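Local coordinates for RsbT co-antagonist protein RsbRA (Bacillus subtilis, PDB 2BNL), which regulates sigma-B in the general stress response, stimulating RsbT kinase toward RsbS in vitro, and is represented here by its N-terminal globin-like domain, at residues L21-L26 with N44-Y49; F10-Q15 with I52-V57. One frame throughout, in Å; residues are numbered along the deposited sequence.

Contact 1: residues L21-L26 with N44-Y49; sequences LWTDTL and NISKEY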
ATOM      1  N   LEU A  21      -8.366  -8.677  16.396  1.00 35.14           N
ATOM      2  CA  LEU A  21      -8.406  -8.993  14.988  1.00 35.68           C
ATOM      3  C   LEU A  21      -7.018  -8.845  14.288  1.00 33.30           C
ATOM      4  O   LEU A  21      -6.597  -9.699  13.543  1.00 32.04           O
ATOM      5  CB  LEU A  21      -9.422  -8.052  14.335  1.00 34.91           C
ATOM      6  CG  LEU A  21      -9.767  -8.304  12.903  1.00 40.56           C
ATOM      7  CD1 LEU A  21     -10.644  -9.596  12.791  1.00 44.02           C
ATOM      8  CD2 LEU A  21     -10.536  -7.120  12.325  1.00 45.50           C
ATOM      9  N   TRP A  22      -6.394  -7.709  14.513  1.00 31.94           N
ATOM     10  CA  TRP A  22      -5.104  -7.396  13.967  1.00 30.17           C
ATOM     11  C   TRP A  22      -3.980  -8.224  14.547  1.00 31.17           C
ATOM     12  O   TRP A  22      -3.091  -8.596  13.827  1.00 29.77           O
ATOM     13  CB  TRP A  22      -4.857  -5.874  14.039  1.00 30.39           C
ATOM     14  CG  TRP A  22      -5.789  -5.176  13.174  1.00 27.36           C
ATOM     15  CD1 TRP A  22      -6.562  -5.711  12.217  1.00 30.43           C
ATOM     16  CD2 TRP A  22      -6.133  -3.777  13.230  1.00 32.73           C
ATOM     17  NE1 TRP A  22      -7.321  -4.725  11.624  1.00 30.87           N
ATOM     18  CE2 TRP A  22      -7.053  -3.536  12.220  1.00 32.32           C
ATOM     19  CE3 TRP A  22      -5.731  -2.715  14.046  1.00 32.34           C
ATOM     20  CZ2 TRP A  22      -7.607  -2.268  11.991  1.00 36.20           C
ATOM     21  CZ3 TRP A  22      -6.284  -1.472  13.802  1.00 35.85           C
ATOM     22  CH2 TRP A  22      -7.194  -1.280  12.790  1.00 33.59           C
ATOM     23  N   THR A  23      -4.050  -8.547  15.846  1.00 32.41           N
ATOM     24  CA  THR A  23      -3.086  -9.430  16.458  1.00 32.42           C
ATOM     25  C   THR A  23      -3.174 -10.806  15.798  1.00 32.05           C
ATOM     26  O   THR A  23      -2.187 -11.421  15.461  1.00 32.62           O
ATOM     27  CB  THR A  23      -3.289  -9.470  18.022  1.00 33.10           C
ATOM     28  OG1 THR A  23      -3.044  -8.158  18.541  1.00 33.03           O
ATOM     29  CG2 THR A  23      -2.221 -10.426  18.620  1.00 35.38           C
ATOM     30  N   ASP A  24      -4.378 -11.292  15.613  1.00 32.21           N
ATOM     31  CA  ASP A  24      -4.605 -12.571  14.944  1.00 33.26           C
ATOM     32  C   ASP A  24      -4.155 -12.587  13.529  1.00 32.03           C
ATOM     33  O   ASP A  24      -3.649 -13.596  13.048  1.00 29.95           O
ATOM     34  CB  ASP A  24      -6.089 -13.002  15.022  1.00 34.03           C
ATOM     35  CG  ASP A  24      -6.530 -13.345  16.443  1.00 36.75           C
ATOM     36  OD1 ASP A  24      -5.685 -13.510  17.390  1.00 42.91           O
ATOM     37  OD2 ASP A  24      -7.755 -13.361  16.640  1.00 42.24           O
ATOM     38  N   THR A  25      -4.318 -11.479  12.816  1.00 30.92           N
ATOM     39  CA  THR A  25      -3.813 -11.372  11.425  1.00 30.90           C
ATOM     40  C   THR A  25      -2.305 -11.497  11.406  1.00 30.57           C
ATOM     41  O   THR A  25      -1.796 -12.252  10.622  1.00 29.26           O
ATOM     42  CB  THR A  25      -4.268 -10.013  10.852  1.00 32.72           C
ATOM     43  OG1 THR A  25      -5.685  -9.962  10.866  1.00 35.35           O
ATOM     44  CG2 THR A  25      -3.726  -9.748   9.469  1.00 33.19           C
ATOM     45  N   LEU A  26      -1.587 -10.798  12.317  1.00 31.64           N
ATOM     46  CA  LEU A  26      -0.133 -10.884  12.400  1.00 31.63           C
ATOM     47  C   LEU A  26       0.324 -12.282  12.672  1.00 32.90           C
ATOM     48  O   LEU A  26       1.230 -12.787  12.040  1.00 32.75           O
ATOM     49  CB  LEU A  26       0.435  -9.942  13.465  1.00 31.13           C
ATOM     50  CG  LEU A  26       0.313  -8.456  13.142  1.00 34.94           C
ATOM     51  CD1 LEU A  26       0.616  -7.638  14.297  1.00 32.98           C
ATOM     52  CD2 LEU A  26       1.249  -8.002  11.960  1.00 35.80           C
ATOM     53  N   ASN A  44       1.538  -5.884  20.770  1.00 30.39           N
ATOM     54  CA  ASN A  44       2.153  -4.598  20.967  1.00 31.56           C
ATOM     55  C   ASN A  44       2.265  -3.820  19.654  1.00 31.11           C
ATOM     56  O   ASN A  44       2.134  -2.623  19.623  1.00 29.33           O
ATOM     57  CB  ASN A  44       3.516  -4.736  21.629  1.00 31.10           C
ATOM     58  CG  ASN A  44       3.452  -5.025  23.090  1.00 33.57           C
ATOM     59  OD1 ASN A  44       2.406  -5.205  23.692  1.00 34.18           O
ATOM     60  ND2 ASN A  44       4.612  -5.177  23.660  1.00 30.98           N
ATOM     61  N   ILE A  45       2.557  -4.523  18.585  1.00 31.70           N
ATOM     62  CA  ILE A  45       2.460  -3.920  17.244  1.00 34.29           C
ATOM     63  C   ILE A  45       1.067  -3.421  16.864  1.00 34.04           C
ATOM     64  O   ILE A  45       0.941  -2.282  16.400  1.00 32.77           O
ATOM     65  CB  ILE A  45       2.942  -4.902  16.126  1.00 35.41           C
ATOM     66  CG1 ILE A  45       4.433  -5.156  16.267  1.00 37.11           C
ATOM     67  CG2 ILE A  45       2.569  -4.346  14.763  1.00 36.71           C
ATOM     68  CD1 ILE A  45       4.883  -6.369  15.581  1.00 38.38           C
ATOM     69  N   SER A  46       0.037  -4.239  17.100  1.00 33.14           N
ATOM     70  CA  SER A  46      -1.332  -3.834  16.842  1.00 32.14           C
ATOM     71  C   SER A  46      -1.711  -2.653  17.680  1.00 31.84           C
ATOM     72  O   SER A  46      -2.414  -1.795  17.185  1.00 29.44           O
ATOM     73  CB  SER A  46      -2.272  -4.985  17.076  1.00 33.60           C
ATOM     74  OG  SER A  46      -1.699  -6.062  16.341  1.00 35.29           O
ATOM     75  N   LYS A  47      -1.304  -2.651  18.947  1.00 30.38           N
ATOM     76  CA  LYS A  47      -1.624  -1.551  19.842  1.00 31.51           C
ATOM     77  C   LYS A  47      -0.912  -0.252  19.412  1.00 30.53           C
ATOM     78  O   LYS A  47      -1.538   0.805  19.472  1.00 33.03           O
ATOM     79  CB  LYS A  47      -1.368  -1.938  21.342  1.00 31.72           C
ATOM     80  CG  LYS A  47      -1.491  -0.749  22.305  1.00 36.14           C
ATOM     81  CD  LYS A  47      -2.852  -0.136  22.326  1.00 39.91           C
ATOM     82  CE  LYS A  47      -3.047   0.922  23.570  1.00 42.44           C
ATOM     83  NZ  LYS A  47      -4.014   1.972  23.190  1.00 44.05           N
ATOM     84  N   GLU A  48       0.333  -0.338  19.038  1.00 31.76           N
ATOM     85  CA  GLU A  48       1.132   0.842  18.576  1.00 33.53           C
ATOM     86  C   GLU A  48       0.464   1.360  17.321  1.00 32.67           C
ATOM     87  O   GLU A  48       0.385   2.549  17.081  1.00 31.31           O
ATOM     88  CB  GLU A  48       2.533   0.470  18.141  1.00 36.39           C
ATOM     89  CG  GLU A  48       3.715   0.731  19.076  1.00 46.37           C
ATOM     90  CD  GLU A  48       5.101   0.400  18.430  1.00 48.97           C
ATOM     91  OE1 GLU A  48       5.870   1.396  18.200  1.00 47.20           O
ATOM     92  OE2 GLU A  48       5.428  -0.844  18.183  1.00 55.37           O
ATOM     93  N   TYR A  49       0.039   0.466  16.451  1.00 28.46           N
ATOM     94  CA  TYR A  49      -0.707   0.918  15.196  1.00 30.01           C
ATOM     95  C   TYR A  49      -2.038   1.589  15.445  1.00 31.26           C
ATOM     96  O   TYR A  49      -2.330   2.663  14.901  1.00 28.49           O
ATOM     97  CB  TYR A  49      -0.954  -0.276  14.330  1.00 31.27           C
ATOM     98  CG  TYR A  49      -1.492   0.021  12.987  1.00 30.49           C
ATOM     99  CD1 TYR A  49      -0.731   0.701  12.036  1.00 30.16           C
ATOM    100  CD2 TYR A  49      -2.732  -0.400  12.623  1.00 30.12           C
ATOM    101  CE1 TYR A  49      -1.197   0.938  10.743  1.00 28.54           C
ATOM    102  CE2 TYR A  49      -3.219  -0.139  11.301  1.00 32.08           C
ATOM    103  CZ  TYR A  49      -2.428   0.522  10.380  1.00 30.98           C
ATOM    104  OH  TYR A  49      -2.911   0.685   9.106  1.00 30.69           O
TER
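Ser46 OG is enclosed by Trp22, Thr23 and Leu26 of the facing helix. It is hydrogen-bonded to Tyr42 O, one turn back in its own helix. Thr23 OG1 lies 3.3 Å from Ser46 OG and is itself bonded to Leu19 O. Each buried hydroxyl thus has a backbone carbonyl partner in its own helix. On the other flank Leu26 CD1 comes within 3.5 Å of Ser46 OG. The same methyl also meets Ile45 CG2 at 3.9 Å. The small Ser46 lies where the backbones come nearest, Thr23 CA and Ser46 CA being 5.9 Å apart.

The aromatic part lies further along. Tyr49 turns its CD2–CE2 edge toward one face of the Trp22 six-membered ring, in an offset edge-to-face pair. The planes stand at 72° and the centroids are 5.6 Å apart. Trp22 CZ3 and Tyr49 CD2 are the nearest atoms, at 3.9 Å. Tyr49 has CG anti to its backbone N (chi1 -171°), which carries the ring along to the indole. Its hydroxyl is bonded to Asn124 OD1.

The axes of 21-26 and 44-49 approach to 8.8 Å, with their N-to-C directions at 132°, an oblique crossing. All six touching residues are buried in the all-helical globin-like fold of this domain. Phe91 of helix 81-100 completes an aromatic cluster: it stacks on Trp22 and meets Tyr49 edge-to-face. Phe120 and Ile127 of helix 109-135 pack on Tyr49, and Arg73 of helix 64-76 lies against Ile45.

Contact 2: residues F10-Q15 with I52-V57; sequences FIAENQ and ILLLSV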
ATOM      1  N   PHE A  10     -15.531   4.454  14.327  1.00 32.19           N
ATOM      2  CA  PHE A  10     -15.659   3.058  14.441  1.00 31.58           C
ATOM      3  C   PHE A  10     -14.436   2.468  15.094  1.00 30.26           C
ATOM      4  O   PHE A  10     -14.538   1.627  15.960  1.00 32.34           O
ATOM      5  CB  PHE A  10     -15.957   2.419  13.054  1.00 32.74           C
ATOM      6  CG  PHE A  10     -16.225   0.970  13.142  1.00 32.06           C
ATOM      7  CD1 PHE A  10     -17.530   0.497  13.228  1.00 36.33           C
ATOM      8  CD2 PHE A  10     -15.185   0.065  13.204  1.00 35.87           C
ATOM      9  CE1 PHE A  10     -17.749  -0.886  13.334  1.00 40.07           C
ATOM     10  CE2 PHE A  10     -15.411  -1.306  13.332  1.00 38.82           C
ATOM     11  CZ  PHE A  10     -16.677  -1.784  13.389  1.00 35.21           C
ATOM     12  N   ILE A  11     -13.254   2.926  14.735  1.00 32.61           N
ATOM     13  CA  ILE A  11     -12.038   2.465  15.402  1.00 31.00           C
ATOM     14  C   ILE A  11     -12.080   2.811  16.853  1.00 30.29           C
ATOM     15  O   ILE A  11     -11.810   1.908  17.666  1.00 28.99           O
ATOM     16  CB  ILE A  11     -10.748   2.999  14.746  1.00 30.62           C
ATOM     17  CG1 ILE A  11     -10.698   2.520  13.279  1.00 33.67           C
ATOM     18  CG2 ILE A  11      -9.444   2.662  15.591  1.00 30.63           C
ATOM     19  CD1 ILE A  11      -9.723   3.433  12.442  1.00 32.15           C
ATOM     20  N   ALA A  12     -12.417   4.083  17.217  1.00 28.16           N
ATOM     21  CA  ALA A  12     -12.477   4.501  18.609  1.00 28.51           C
ATOM     22  C   ALA A  12     -13.432   3.618  19.445  1.00 30.19           C
ATOM     23  O   ALA A  12     -13.094   3.315  20.576  1.00 30.14           O
ATOM     24  CB  ALA A  12     -12.858   5.942  18.750  1.00 29.76           C
ATOM     25  N   GLU A  13     -14.578   3.194  18.869  1.00 30.86           N
ATOM     26  CA  GLU A  13     -15.593   2.438  19.564  1.00 32.28           C
ATOM     27  C   GLU A  13     -15.354   0.935  19.602  1.00 32.97           C
ATOM     28  O   GLU A  13     -16.030   0.282  20.307  1.00 30.45           O
ATOM     29  CB  GLU A  13     -16.980   2.697  18.955  1.00 34.96           C
ATOM     30  CG  GLU A  13     -17.379   4.074  19.250  1.00 38.83           C
ATOM     31  CD  GLU A  13     -18.500   4.602  18.391  1.00 48.69           C
ATOM     32  OE1 GLU A  13     -18.975   3.867  17.466  1.00 49.75           O
ATOM     33  OE2 GLU A  13     -18.843   5.815  18.620  1.00 48.18           O
ATOM     34  N   ASN A  14     -14.337   0.452  18.904  1.00 32.17           N
ATOM     35  CA  ASN A  14     -14.119  -1.000  18.714  1.00 33.57           C
ATOM     36  C   ASN A  14     -12.679  -1.362  18.922  1.00 33.37           C
ATOM     37  O   ASN A  14     -12.153  -2.218  18.227  1.00 31.13           O
ATOM     38  CB  ASN A  14     -14.596  -1.369  17.314  1.00 33.46           C
ATOM     39  CG  ASN A  14     -16.157  -1.207  17.177  1.00 32.55           C
ATOM     40  OD1 ASN A  14     -16.906  -2.053  17.676  1.00 39.96           O
ATOM     41  ND2 ASN A  14     -16.623  -0.126  16.499  1.00 30.75           N
ATOM     42  N   GLN A  15     -12.026  -0.659  19.864  1.00 33.16           N
ATOM     43  CA  GLN A  15     -10.606  -0.763  19.994  1.00 32.26           C
ATOM     44  C   GLN A  15     -10.162  -2.187  20.386  1.00 34.06           C
ATOM     45  O   GLN A  15      -9.187  -2.697  19.832  1.00 30.83           O
ATOM     46  CB  GLN A  15     -10.075   0.212  21.014  1.00 33.73           C
ATOM     47  CG  GLN A  15     -10.039   1.719  20.539  1.00 30.30           C
ATOM     48  CD  GLN A  15      -9.679   2.715  21.673  1.00 38.01           C
ATOM     49  OE1 GLN A  15      -8.639   2.563  22.279  1.00 34.39           O
ATOM     50  NE2 GLN A  15     -10.560   3.694  21.980  1.00 31.36           N
ATOM     51  N   ILE A  52      -1.447   5.089  16.635  1.00 31.81           N
ATOM     52  CA  ILE A  52      -1.230   5.904  15.404  1.00 30.26           C
ATOM     53  C   ILE A  52      -2.514   6.357  14.726  1.00 29.60           C
ATOM     54  O   ILE A  52      -2.688   7.556  14.444  1.00 28.61           O
ATOM     55  CB  ILE A  52      -0.275   5.245  14.400  1.00 30.63           C
ATOM     56  CG1 ILE A  52       1.152   5.167  14.982  1.00 31.14           C
ATOM     57  CG2 ILE A  52      -0.342   5.925  13.048  1.00 27.66           C
ATOM     58  CD1 ILE A  52       2.009   4.008  14.442  1.00 30.31           C
ATOM     59  N   LEU A  53      -3.438   5.437  14.574  1.00 29.44           N
ATOM     60  CA  LEU A  53      -4.680   5.729  13.930  1.00 29.09           C
ATOM     61  C   LEU A  53      -5.427   6.768  14.724  1.00 29.24           C
ATOM     62  O   LEU A  53      -5.967   7.713  14.139  1.00 29.45           O
ATOM     63  CB  LEU A  53      -5.507   4.444  13.746  1.00 30.53           C
ATOM     64  CG  LEU A  53      -4.925   3.317  12.944  1.00 28.01           C
ATOM     65  CD1 LEU A  53      -5.939   2.144  12.923  1.00 30.71           C
ATOM     66  CD2 LEU A  53      -4.449   3.629  11.613  1.00 28.54           C
ATOM     67  N   LEU A  54      -5.460   6.610  16.051  1.00 30.23           N
ATOM     68  CA  LEU A  54      -6.258   7.495  16.929  1.00 30.26           C
ATOM     69  C   LEU A  54      -5.713   8.977  16.954  1.00 28.87           C
ATOM     70  O   LEU A  54      -6.424   9.869  17.319  1.00 29.77           O
ATOM     71  CB  LEU A  54      -6.373   6.844  18.326  1.00 30.09           C
ATOM     72  CG  LEU A  54      -7.329   5.633  18.306  1.00 32.56           C
ATOM     73  CD1 LEU A  54      -7.321   5.010  19.675  1.00 33.90           C
ATOM     74  CD2 LEU A  54      -8.818   5.975  17.866  1.00 31.28           C
ATOM     75  N   LEU A  55      -4.445   9.168  16.583  1.00 29.05           N
ATOM     76  CA  LEU A  55      -3.795  10.468  16.421  1.00 29.53           C
ATOM     77  C   LEU A  55      -3.965  11.042  15.042  1.00 28.19           C
ATOM     78  O   LEU A  55      -3.603  12.143  14.831  1.00 26.58           O
ATOM     79  CB  LEU A  55      -2.288  10.312  16.696  1.00 30.76           C
ATOM     80  CG  LEU A  55      -1.894   9.980  18.127  1.00 34.75           C
ATOM     81  CD1 LEU A  55      -0.400   9.528  18.161  1.00 32.22           C
ATOM     82  CD2 LEU A  55      -2.129  11.209  19.031  1.00 35.57           C
ATOM     83  N   SER A  56      -4.490  10.268  14.108  1.00 29.32           N
ATOM     84  CA  SER A  56      -4.466  10.574  12.628  1.00 29.29           C
ATOM     85  C   SER A  56      -5.762  11.012  11.960  1.00 29.86           C
ATOM     86  O   SER A  56      -5.986  10.783  10.737  1.00 29.58           O
ATOM     87  CB  SER A  56      -3.833   9.394  11.892  1.00 27.92           C
ATOM     88  OG  SER A  56      -2.531   9.161  12.349  1.00 28.97           O
ATOM     89  N   VAL A  57      -6.681  11.604  12.732  1.00 28.76           N
ATOM     90  CA  VAL A  57      -7.997  11.925  12.141  1.00 28.30           C
ATOM     91  C   VAL A  57      -7.883  12.963  10.961  1.00 27.54           C
ATOM     92  O   VAL A  57      -8.628  12.878  10.035  1.00 26.16           O
ATOM     93  CB  VAL A  57      -9.046  12.408  13.209  1.00 27.12           C
ATOM     94  CG1 VAL A  57      -8.813  13.806  13.644  1.00 24.86           C
ATOM     95  CG2 VAL A  57     -10.437  12.252  12.715  1.00 28.34           C
TER
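Ile11 and Leu53 form the buried part of this contact, which joins the end of helix 5-13 and the turn after it to the C-terminal end of helix 39-54 in the globin-like domain. Their side chains cross at about a right angle, and Ile11 CD1 meets Leu53 CD1 at 4.0 Å. The second branch of Ile11 serves Leu54. Ile11 CG2 is anti to the backbone N, which places CG1 beside that N (chi1 -60°), and the two branches reach different leucines. Ile11 CG2 and Leu54 CD2 are 4.1 Å apart, with the side chains running past each other in opposite directions. Leu54 CD2 also sits 4.0 Å from Ala12 CA, with the alanine methyl beside it. Phe119 packs on Ile11 and Phe120 on Leu53, both from helix 109-135.

The side of Gln15 is more polar and more open to solvent. Ala12, Leu54 and Gln15 are only partly buried. Leu54 CD1 lies against the flat amide of Gln15, 3.8 Å from both CD and OE1. That amide is held by its own segment. Gln15 NE2 donates to Ala12 O at 2.9 Å, in the carbonyl plane and on a lone pair, with an N-H...O angle of 160°. With an alanine in place of Gln15, Leu54 CD1 would probably lose its cover on this side and Ala12 O its amide donor. Asn14 ND2 donates to Phe10 O and lies over the centre of the Phe10 ring.

No hydrogen bond crosses between the two segments. Just outside, Tyr8 OH bonds to Leu54 O and Asn4 ND2 to Val57 O. The contact therefore rests on van der Waals packing, chiefly of methyl groups, with the Gln15 amide laid against Leu54; Asn14 and Gln15 each give an N-H to a carbonyl of their own segment.

Overall arrangement
The two contacts share helix 39-54. Contact 1 uses its middle; contact 2 uses its C-terminal end and the residues after it. The partner helices 5-13 and 15-30 are consecutive, and along the chain contact 1 is nested inside the loop that contact 2 closes. The centres are about 13 Å apart. The contacts touch directly, with Trp22 CH2 packed 3.6 Å from Leu53 CD1. Contact 1 lies deeper, its centre about 7 Å from the centre of the chain, against about 11 Å for contact 2. Phe120 of helix 109-135 touches both Tyr49 and Leu53. No other protein chain of the assembly touches either contact; both are internal to this non-haem globin domain.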